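Local coordinates for coenzyme Q-binding protein COQ10 START domain-containing protein (Thermus thermophilus, PDB 2D4R) that is of unknown function but, as a putative member of the START domain superfamily, probably binds a lipid or other hydrophobic ligand, at residues V4-V17 with Q128-V142. Numbering follows the deposited sequence.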
ATOM      1  N   VAL A   4       3.578   3.906 -10.336  1.00 44.73           N
ATOM      2  CA  VAL A   4       2.320   4.590 -10.054  1.00 41.25           C
ATOM      3  C   VAL A   4       2.510   5.371  -8.753  1.00 40.00           C
ATOM      4  O   VAL A   4       3.327   5.005  -7.921  1.00 39.35           O
ATOM      5  CB  VAL A   4       1.165   3.564  -9.894  1.00 40.89           C
ATOM      6  CG1 VAL A   4      -0.003   4.190  -9.172  1.00 51.87           C
ATOM      7  CG2 VAL A   4       0.707   3.080 -11.255  1.00 29.93           C
ATOM      8  N   ARG A   5       1.782   6.462  -8.581  1.00 43.74           N
ATOM      9  CA  ARG A   5       1.807   7.158  -7.302  1.00 46.52           C
ATOM     10  C   ARG A   5       0.479   7.817  -7.020  1.00 49.95           C
ATOM     11  O   ARG A   5      -0.127   8.422  -7.905  1.00 48.81           O
ATOM     12  CB  ARG A   5       2.906   8.208  -7.291  1.00 53.38           C
ATOM     13  CG  ARG A   5       2.848   9.147  -8.454  1.00 60.26           C
ATOM     14  CD  ARG A   5       2.198  10.437  -8.033  1.00 70.90           C
ATOM     15  NE  ARG A   5       2.817  10.978  -6.826  1.00 67.31           N
ATOM     16  CZ  ARG A   5       2.440  12.118  -6.257  1.00 56.20           C
ATOM     17  NH1 ARG A   5       3.044  12.555  -5.158  1.00 36.49           N
ATOM     18  NH2 ARG A   5       1.449  12.815  -6.798  1.00 43.94           N
ATOM     19  N   ALA A   6       0.026   7.680  -5.782  1.00 47.92           N
ATOM     20  CA  ALA A   6      -1.210   8.294  -5.348  1.00 44.84           C
ATOM     21  C   ALA A   6      -0.872   9.260  -4.225  1.00 47.67           C
ATOM     22  O   ALA A   6       0.123   9.077  -3.518  1.00 44.52           O
ATOM     23  CB  ALA A   6      -2.174   7.231  -4.862  1.00 43.42           C
ATOM     24  N   GLU A   7      -1.707  10.285  -4.073  1.00 49.60           N
ATOM     25  CA  GLU A   7      -1.493  11.357  -3.106  1.00 47.01           C
ATOM     26  C   GLU A   7      -2.848  11.653  -2.479  1.00 48.41           C
ATOM     27  O   GLU A   7      -3.851  11.752  -3.181  1.00 48.22           O
ATOM     28  CB  GLU A   7      -0.965  12.597  -3.835  1.00 51.50           C
ATOM     29  CG  GLU A   7      -0.356  13.679  -2.964  1.00 60.12           C
ATOM     30  CD  GLU A   7       0.349  14.745  -3.790  1.00 66.68           C
ATOM     31  OE1 GLU A   7      -0.339  15.466  -4.545  1.00 68.10           O
ATOM     32  OE2 GLU A   7       1.591  14.859  -3.688  1.00 71.43           O
ATOM     33  N   ARG A   8      -2.891  11.782  -1.159  1.00 49.78           N
ATOM     34  CA  ARG A   8      -4.167  11.985  -0.498  1.00 47.62           C
ATOM     35  C   ARG A   8      -4.004  12.758   0.809  1.00 54.35           C
ATOM     36  O   ARG A   8      -3.084  12.484   1.601  1.00 53.31           O
ATOM     37  CB  ARG A   8      -4.831  10.630  -0.240  1.00 44.66           C
ATOM     38  CG  ARG A   8      -6.281  10.701   0.209  1.00 40.70           C
ATOM     39  CD  ARG A   8      -6.922   9.338   0.097  1.00 45.79           C
ATOM     40  NE  ARG A   8      -8.309   9.316   0.543  1.00 41.63           N
ATOM     41  CZ  ARG A   8      -9.344   9.616  -0.232  1.00 48.55           C
ATOM     42  NH1 ARG A   8     -10.578   9.562   0.256  1.00 49.11           N
ATOM     43  NH2 ARG A   8      -9.147   9.980  -1.492  1.00 50.56           N
ATOM     44  N   TYR A   9      -4.898  13.725   1.026  1.00 51.26           N
ATOM     45  CA  TYR A   9      -4.894  14.517   2.252  1.00 48.36           C
ATOM     46  C   TYR A   9      -5.787  13.883   3.314  1.00 44.31           C
ATOM     47  O   TYR A   9      -6.953  13.581   3.052  1.00 44.18           O
ATOM     48  CB  TYR A   9      -5.375  15.946   1.975  1.00 45.34           C
ATOM     49  CG  TYR A   9      -5.563  16.745   3.238  1.00 47.11           C
ATOM     50  CD1 TYR A   9      -4.464  17.280   3.911  1.00 44.88           C
ATOM     51  CD2 TYR A   9      -6.832  16.905   3.807  1.00 44.03           C
ATOM     52  CE1 TYR A   9      -4.619  17.944   5.123  1.00 46.54           C
ATOM     53  CE2 TYR A   9      -6.997  17.573   5.020  1.00 40.07           C
ATOM     54  CZ  TYR A   9      -5.883  18.085   5.674  1.00 38.35           C
ATOM     55  OH  TYR A   9      -6.023  18.707   6.891  1.00 41.63           O
ATOM     56  N   ILE A  10      -5.239  13.682   4.509  1.00 37.32           N
ATOM     57  CA  ILE A  10      -6.018  13.123   5.611  1.00 40.40           C
ATOM     58  C   ILE A  10      -6.042  14.051   6.832  1.00 37.91           C
ATOM     59  O   ILE A  10      -5.005  14.433   7.364  1.00 36.91           O
ATOM     60  CB  ILE A  10      -5.476  11.735   6.012  1.00 37.79           C
ATOM     61  CG1 ILE A  10      -5.719  10.750   4.858  1.00 44.60           C
ATOM     62  CG2 ILE A  10      -6.154  11.243   7.289  1.00 37.08           C
ATOM     63  CD1 ILE A  10      -5.152   9.353   5.077  1.00 39.64           C
ATOM     64  N   PRO A  11      -7.244  14.430   7.282  1.00 39.15           N
ATOM     65  CA  PRO A  11      -7.402  15.317   8.441  1.00 41.53           C
ATOM     66  C   PRO A  11      -7.020  14.681   9.783  1.00 41.17           C
ATOM     67  O   PRO A  11      -7.881  14.298  10.568  1.00 38.63           O
ATOM     68  CB  PRO A  11      -8.874  15.712   8.385  1.00 40.56           C
ATOM     69  CG  PRO A  11      -9.531  14.603   7.636  1.00 39.22           C
ATOM     70  CD  PRO A  11      -8.534  14.125   6.639  1.00 40.54           C
ATOM     71  N   ALA A  12      -5.715  14.586  10.032  1.00 41.70           N
ATOM     72  CA  ALA A  12      -5.189  14.025  11.272  1.00 31.22           C
ATOM     73  C   ALA A  12      -3.675  14.213  11.267  1.00 33.76           C
ATOM     74  O   ALA A  12      -3.056  14.217  10.210  1.00 33.40           O
ATOM     75  CB  ALA A  12      -5.548  12.553  11.375  1.00 26.88           C
ATOM     76  N   PRO A  13      -3.061  14.379  12.448  1.00 37.54           N
ATOM     77  CA  PRO A  13      -1.611  14.569  12.502  1.00 38.67           C
ATOM     78  C   PRO A  13      -0.826  13.417  11.906  1.00 38.93           C
ATOM     79  O   PRO A  13      -1.145  12.248  12.121  1.00 37.03           O
ATOM     80  CB  PRO A  13      -1.317  14.758  13.988  1.00 35.56           C
ATOM     81  CG  PRO A  13      -2.453  14.118  14.680  1.00 43.35           C
ATOM     82  CD  PRO A  13      -3.653  14.303  13.794  1.00 40.91           C
ATOM     83  N   PRO A  14       0.233  13.745  11.158  1.00 42.00           N
ATOM     84  CA  PRO A  14       1.109  12.774  10.499  1.00 41.89           C
ATOM     85  C   PRO A  14       1.454  11.570  11.359  1.00 41.28           C
ATOM     86  O   PRO A  14       1.447  10.441  10.885  1.00 43.84           O
ATOM     87  CB  PRO A  14       2.346  13.596  10.128  1.00 41.95           C
ATOM     88  CG  PRO A  14       1.835  15.005  10.013  1.00 41.31           C
ATOM     89  CD  PRO A  14       0.751  15.122  11.048  1.00 42.32           C
ATOM     90  N   GLU A  15       1.761  11.807  12.624  1.00 45.63           N
ATOM     91  CA  GLU A  15       2.178  10.714  13.490  1.00 47.54           C
ATOM     92  C   GLU A  15       1.039   9.712  13.647  1.00 45.15           C
ATOM     93  O   GLU A  15       1.267   8.503  13.727  1.00 43.60           O
ATOM     94  CB  GLU A  15       2.599  11.238  14.866  1.00 52.71           C
ATOM     95  CG  GLU A  15       3.086  10.121  15.794  1.00 62.55           C
ATOM     96  CD  GLU A  15       4.311  10.503  16.611  1.00 68.92           C
ATOM     97  OE1 GLU A  15       4.382  11.660  17.089  1.00 71.87           O
ATOM     98  OE2 GLU A  15       5.202   9.639  16.778  1.00 63.32           O
ATOM     99  N   ARG A  16      -0.188  10.222  13.689  1.00 44.81           N
ATOM    100  CA  ARG A  16      -1.351   9.371  13.884  1.00 38.64           C
ATOM    101  C   ARG A  16      -1.665   8.612  12.596  1.00 37.20           C
ATOM    102  O   ARG A  16      -1.914   7.415  12.626  1.00 36.68           O
ATOM    103  CB  ARG A  16      -2.555  10.213  14.311  1.00 37.03           C
ATOM    104  CG  ARG A  16      -3.829   9.418  14.628  1.00 33.09           C
ATOM    105  CD  ARG A  16      -4.916  10.356  15.189  1.00 34.74           C
ATOM    106  NE  ARG A  16      -4.360  11.228  16.223  1.00 33.69           N
ATOM    107  CZ  ARG A  16      -4.840  12.424  16.554  1.00 29.82           C
ATOM    108  NH1 ARG A  16      -4.254  13.121  17.514  1.00 18.77           N
ATOM    109  NH2 ARG A  16      -5.904  12.926  15.935  1.00 31.26           N
ATOM    110  N   VAL A  17      -1.637   9.310  11.465  1.00 34.70           N
ATOM    111  CA  VAL A  17      -1.874   8.671  10.176  1.00 33.54           C
ATOM    112  C   VAL A  17      -0.799   7.610   9.919  1.00 34.98           C
ATOM    113  O   VAL A  17      -1.092   6.509   9.455  1.00 30.32           O
ATOM    114  CB  VAL A  17      -1.872   9.717   9.026  1.00 34.36           C
ATOM    115  CG1 VAL A  17      -2.173   9.041   7.678  1.00 27.81           C
ATOM    116  CG2 VAL A  17      -2.909  10.810   9.317  1.00 33.16           C
ATOM    117  N   GLN A 128      -2.991   2.000 -10.604  1.00 33.65           N
ATOM    118  CA  GLN A 128      -3.243   3.352 -10.127  1.00 36.39           C
ATOM    119  C   GLN A 128      -4.450   3.336  -9.214  1.00 28.12           C
ATOM    120  O   GLN A 128      -4.466   3.997  -8.189  1.00 33.65           O
ATOM    121  CB  GLN A 128      -3.498   4.312 -11.295  1.00 40.82           C
ATOM    122  CG  GLN A 128      -2.263   5.030 -11.792  1.00 46.40           C
ATOM    123  CD  GLN A 128      -1.753   6.042 -10.798  1.00 48.51           C
ATOM    124  OE1 GLN A 128      -0.572   6.385 -10.791  1.00 56.85           O
ATOM    125  NE2 GLN A 128      -2.640   6.526  -9.944  1.00 47.28           N
ATOM    126  N   GLU A 129      -5.465   2.576  -9.596  1.00 26.73           N
ATOM    127  CA  GLU A 129      -6.672   2.509  -8.809  1.00 32.22           C
ATOM    128  C   GLU A 129      -6.340   1.849  -7.481  1.00 37.95           C
ATOM    129  O   GLU A 129      -6.789   2.302  -6.419  1.00 36.37           O
ATOM    130  CB  GLU A 129      -7.742   1.718  -9.553  1.00 39.70           C
ATOM    131  CG  GLU A 129      -8.212   2.373 -10.849  1.00 47.00           C
ATOM    132  CD  GLU A 129      -8.732   3.792 -10.650  1.00 54.70           C
ATOM    133  OE1 GLU A 129      -7.953   4.750 -10.862  1.00 54.60           O
ATOM    134  OE2 GLU A 129      -9.919   3.949 -10.287  1.00 55.38           O
ATOM    135  N   ASN A 130      -5.524   0.798  -7.536  1.00 36.25           N
ATOM    136  CA  ASN A 130      -5.186   0.064  -6.330  1.00 34.07           C
ATOM    137  C   ASN A 130      -4.517   0.928  -5.270  1.00 30.61           C
ATOM    138  O   ASN A 130      -4.912   0.876  -4.105  1.00 33.31           O
ATOM    139  CB  ASN A 130      -4.316  -1.150  -6.660  1.00 42.06           C
ATOM    140  CG  ASN A 130      -5.147  -2.381  -7.019  1.00 57.81           C
ATOM    141  OD1 ASN A 130      -5.872  -2.386  -8.021  1.00 64.36           O
ATOM    142  ND2 ASN A 130      -5.048  -3.430  -6.197  1.00 59.12           N
ATOM    143  N   VAL A 131      -3.530   1.734  -5.653  1.00 31.48           N
ATOM    144  CA  VAL A 131      -2.869   2.593  -4.664  1.00 37.62           C
ATOM    145  C   VAL A 131      -3.695   3.803  -4.229  1.00 37.91           C
ATOM    146  O   VAL A 131      -3.585   4.247  -3.090  1.00 36.87           O
ATOM    147  CB  VAL A 131      -1.489   3.107  -5.147  1.00 32.51           C
ATOM    148  CG1 VAL A 131      -0.559   1.945  -5.372  1.00 24.32           C
ATOM    149  CG2 VAL A 131      -1.644   3.938  -6.390  1.00 34.85           C
ATOM    150  N   GLU A 132      -4.513   4.335  -5.132  1.00 39.33           N
ATOM    151  CA  GLU A 132      -5.472   5.375  -4.770  1.00 37.81           C
ATOM    152  C   GLU A 132      -6.454   4.845  -3.724  1.00 39.22           C
ATOM    153  O   GLU A 132      -6.809   5.551  -2.771  1.00 36.92           O
ATOM    154  CB  GLU A 132      -6.238   5.840  -6.009  1.00 38.85           C
ATOM    155  CG  GLU A 132      -5.515   6.882  -6.841  1.00 40.49           C
ATOM    156  CD  GLU A 132      -6.219   7.155  -8.158  1.00 45.66           C
ATOM    157  OE1 GLU A 132      -5.606   7.793  -9.038  1.00 40.63           O
ATOM    158  OE2 GLU A 132      -7.384   6.728  -8.315  1.00 50.07           O
ATOM    159  N   SER A 133      -6.877   3.593  -3.898  1.00 36.11           N
ATOM    160  CA  SER A 133      -7.824   2.964  -2.978  1.00 38.63           C
ATOM    161  C   SER A 133      -7.174   2.571  -1.659  1.00 36.56           C
ATOM    162  O   SER A 133      -7.817   2.602  -0.612  1.00 29.95           O
ATOM    163  CB  SER A 133      -8.440   1.716  -3.608  1.00 38.07           C
ATOM    164  OG  SER A 133      -7.517   0.643  -3.590  1.00 50.00           O
ATOM    165  N   LEU A 134      -5.902   2.191  -1.705  1.00 36.67           N
ATOM    166  CA  LEU A 134      -5.196   1.889  -0.469  1.00 38.58           C
ATOM    167  C   LEU A 134      -5.192   3.135   0.401  1.00 33.88           C
ATOM    168  O   LEU A 134      -5.252   3.047   1.623  1.00 36.46           O
ATOM    169  CB  LEU A 134      -3.757   1.416  -0.748  1.00 34.75           C
ATOM    170  CG  LEU A 134      -3.568  -0.047  -1.189  1.00 37.42           C
ATOM    171  CD1 LEU A 134      -2.092  -0.391  -1.242  1.00 36.17           C
ATOM    172  CD2 LEU A 134      -4.268  -0.985  -0.218  1.00 33.92           C
ATOM    173  N   LEU A 135      -5.152   4.299  -0.237  1.00 36.11           N
ATOM    174  CA  LEU A 135      -5.075   5.565   0.493  1.00 35.59           C
ATOM    175  C   LEU A 135      -6.437   6.081   0.955  1.00 34.66           C
ATOM    176  O   LEU A 135      -6.552   6.701   2.008  1.00 34.10           O
ATOM    177  CB  LEU A 135      -4.413   6.633  -0.369  1.00 36.65           C
ATOM    178  CG  LEU A 135      -2.920   6.521  -0.629  1.00 34.30           C
ATOM    179  CD1 LEU A 135      -2.440   7.858  -1.191  1.00 39.23           C
ATOM    180  CD2 LEU A 135      -2.183   6.187   0.649  1.00 22.56           C
ATOM    181  N   LYS A 136      -7.466   5.836   0.157  1.00 35.67           N
ATOM    182  CA  LYS A 136      -8.816   6.207   0.548  1.00 36.11           C
ATOM    183  C   LYS A 136      -9.260   5.291   1.687  1.00 34.26           C
ATOM    184  O   LYS A 136      -9.997   5.703   2.579  1.00 36.10           O
ATOM    185  CB  LYS A 136      -9.761   6.080  -0.656  1.00 35.56           C
ATOM    186  CG  LYS A 136     -11.183   6.550  -0.398  1.00 41.12           C
ATOM    187  CD  LYS A 136     -12.065   5.400   0.080  1.00 48.47           C
ATOM    188  CE  LYS A 136     -13.511   5.835   0.143  1.00 56.99           C
ATOM    189  NZ  LYS A 136     -13.911   6.497  -1.127  1.00 57.40           N
ATOM    190  N   GLY A 137      -8.794   4.047   1.653  1.00 32.04           N
ATOM    191  CA  GLY A 137      -9.055   3.134   2.746  1.00 27.98           C
ATOM    192  C   GLY A 137      -8.343   3.548   4.025  1.00 27.56           C
ATOM    193  O   GLY A 137      -8.856   3.318   5.116  1.00 26.81           O
ATOM    194  N   LEU A 138      -7.166   4.157   3.904  1.00 28.58           N
ATOM    195  CA  LEU A 138      -6.456   4.651   5.089  1.00 31.61           C
ATOM    196  C   LEU A 138      -7.187   5.863   5.673  1.00 33.53           C
ATOM    197  O   LEU A 138      -7.265   6.011   6.893  1.00 33.71           O
ATOM    198  CB  LEU A 138      -4.987   5.001   4.754  1.00 21.86           C
ATOM    199  CG  LEU A 138      -4.204   5.875   5.750  1.00 26.12           C
ATOM    200  CD1 LEU A 138      -4.205   5.216   7.116  1.00 16.20           C
ATOM    201  CD2 LEU A 138      -2.771   6.091   5.271  1.00 22.91           C
ATOM    202  N   GLU A 139      -7.742   6.702   4.799  1.00 33.89           N
ATOM    203  CA  GLU A 139      -8.592   7.823   5.209  1.00 37.84           C
ATOM    204  C   GLU A 139      -9.698   7.307   6.106  1.00 39.33           C
ATOM    205  O   GLU A 139     -10.006   7.890   7.147  1.00 42.89           O
ATOM    206  CB  GLU A 139      -9.227   8.482   3.985  1.00 45.62           C
ATOM    207  CG  GLU A 139      -8.796   9.908   3.723  1.00 52.55           C
ATOM    208  CD  GLU A 139      -9.800  10.929   4.222  1.00 60.45           C
ATOM    209  OE1 GLU A 139     -10.182  11.829   3.443  1.00 61.83           O
ATOM    210  OE2 GLU A 139     -10.202  10.838   5.398  1.00 68.08           O
ATOM    211  N   GLU A 140     -10.290   6.195   5.690  1.00 39.51           N
ATOM    212  CA  GLU A 140     -11.450   5.654   6.364  1.00 40.28           C
ATOM    213  C   GLU A 140     -11.072   4.935   7.645  1.00 39.97           C
ATOM    214  O   GLU A 140     -11.911   4.734   8.526  1.00 31.72           O
ATOM    215  CB  GLU A 140     -12.189   4.705   5.424  1.00 47.52           C
ATOM    216  CG  GLU A 140     -12.766   5.407   4.202  1.00 55.78           C
ATOM    217  CD  GLU A 140     -13.531   4.464   3.300  1.00 61.98           C
ATOM    218  OE1 GLU A 140     -13.096   3.301   3.172  1.00 61.24           O
ATOM    219  OE2 GLU A 140     -14.564   4.883   2.725  1.00 63.41           O
ATOM    220  N   ARG A 141      -9.808   4.539   7.746  1.00 37.60           N
ATOM    221  CA  ARG A 141      -9.324   3.921   8.970  1.00 37.31           C
ATOM    222  C   ARG A 141      -9.189   5.033   9.994  1.00 34.24           C
ATOM    223  O   ARG A 141      -9.633   4.908  11.133  1.00 37.42           O
ATOM    224  CB  ARG A 141      -7.958   3.271   8.739  1.00 37.94           C
ATOM    225  CG  ARG A 141      -7.732   1.937   9.431  1.00 35.61           C
ATOM    226  CD  ARG A 141      -8.144   1.934  10.886  1.00 35.90           C
ATOM    227  NE  ARG A 141      -7.220   1.158  11.720  1.00 36.86           N
ATOM    228  CZ  ARG A 141      -7.461   0.805  12.984  1.00 36.42           C
ATOM    229  NH1 ARG A 141      -8.601   1.148  13.568  1.00 41.53           N
ATOM    230  NH2 ARG A 141      -6.559   0.123  13.677  1.00 30.19           N
ATOM    231  N   VAL A 142      -8.577   6.130   9.563  1.00 33.13           N
ATOM    232  CA  VAL A 142      -8.190   7.204  10.462  1.00 31.77           C
ATOM    233  C   VAL A 142      -9.427   7.887  11.030  1.00 35.32           C
ATOM    234  O   VAL A 142      -9.446   8.261  12.204  1.00 40.68           O
ATOM    235  CB  VAL A 142      -7.284   8.249   9.738  1.00 28.61           C
ATOM    236  CG1 VAL A 142      -6.932   9.384  10.669  1.00 21.00           C
ATOM    237  CG2 VAL A 142      -6.005   7.582   9.256  1.00 23.86           C
TER
HETATM  238  O   HOH W   1      -6.634   8.537  -2.967  1.00 35.56           O
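Ala6 faces the helix directly: its CB lies 3.7 Å from Val131 CG2 and equally near Leu135 CD1. A methyl group suits this place, because the backbones are close here, with Ala6 CA only 5.2 Å from Glu132 CA. The axes of strand 4-10 and helix 128-142 run the same way at an angle of 27°, 7.4 Å apart at their closest. Farther along, Ile10 sends its two branches to different helical turns. Ile10 CD1 meets Leu138 CG at 3.7 Å, while CG2, anti to the backbone N, reaches Val142 CG1. Ala12 CB lies 3.5 Å from Val142 CG1, and Val17 CG1 packs against Leu138 CD2, bringing the first turn of helix 14-22 into the apolar seam.

Arg8 also starts toward the helix but is long enough to carry its charge to the partly exposed edge of the interface. With CG anti to the backbone N (chi1 -169°) and the chain extended as far as NE, it lays one guanidinium face over Lys136 CG, toward the rim of the group. A glutamate suits position 139: Glu139 CG packs 3.4 Å from Ile10 CG1, continuing the apolar seam, while the carboxylate makes a long salt bridge (Arg8 NH1 to Glu139 OE1, 3.9 Å), held by charge alone since the oxygen lies well out of the guanidinium plane. A water accepts from Arg8 NH2 and donates to Glu132 O, tying the arginine to the helix backbone.

Behind this first shell, Val4, Ala6, Arg8 and Ile10 are fixed by backbone hydrogen bonds to strand 100-109, and Trp91 and Phe93 of strand 86-95 support Leu135 and Leu138. The long C-terminal helix packed along the first strand of a curved antiparallel sheet, with two short helices (14-22 and 24-27) following that strand, is the helix-grip fold of the START and Bet v 1-like superfamily.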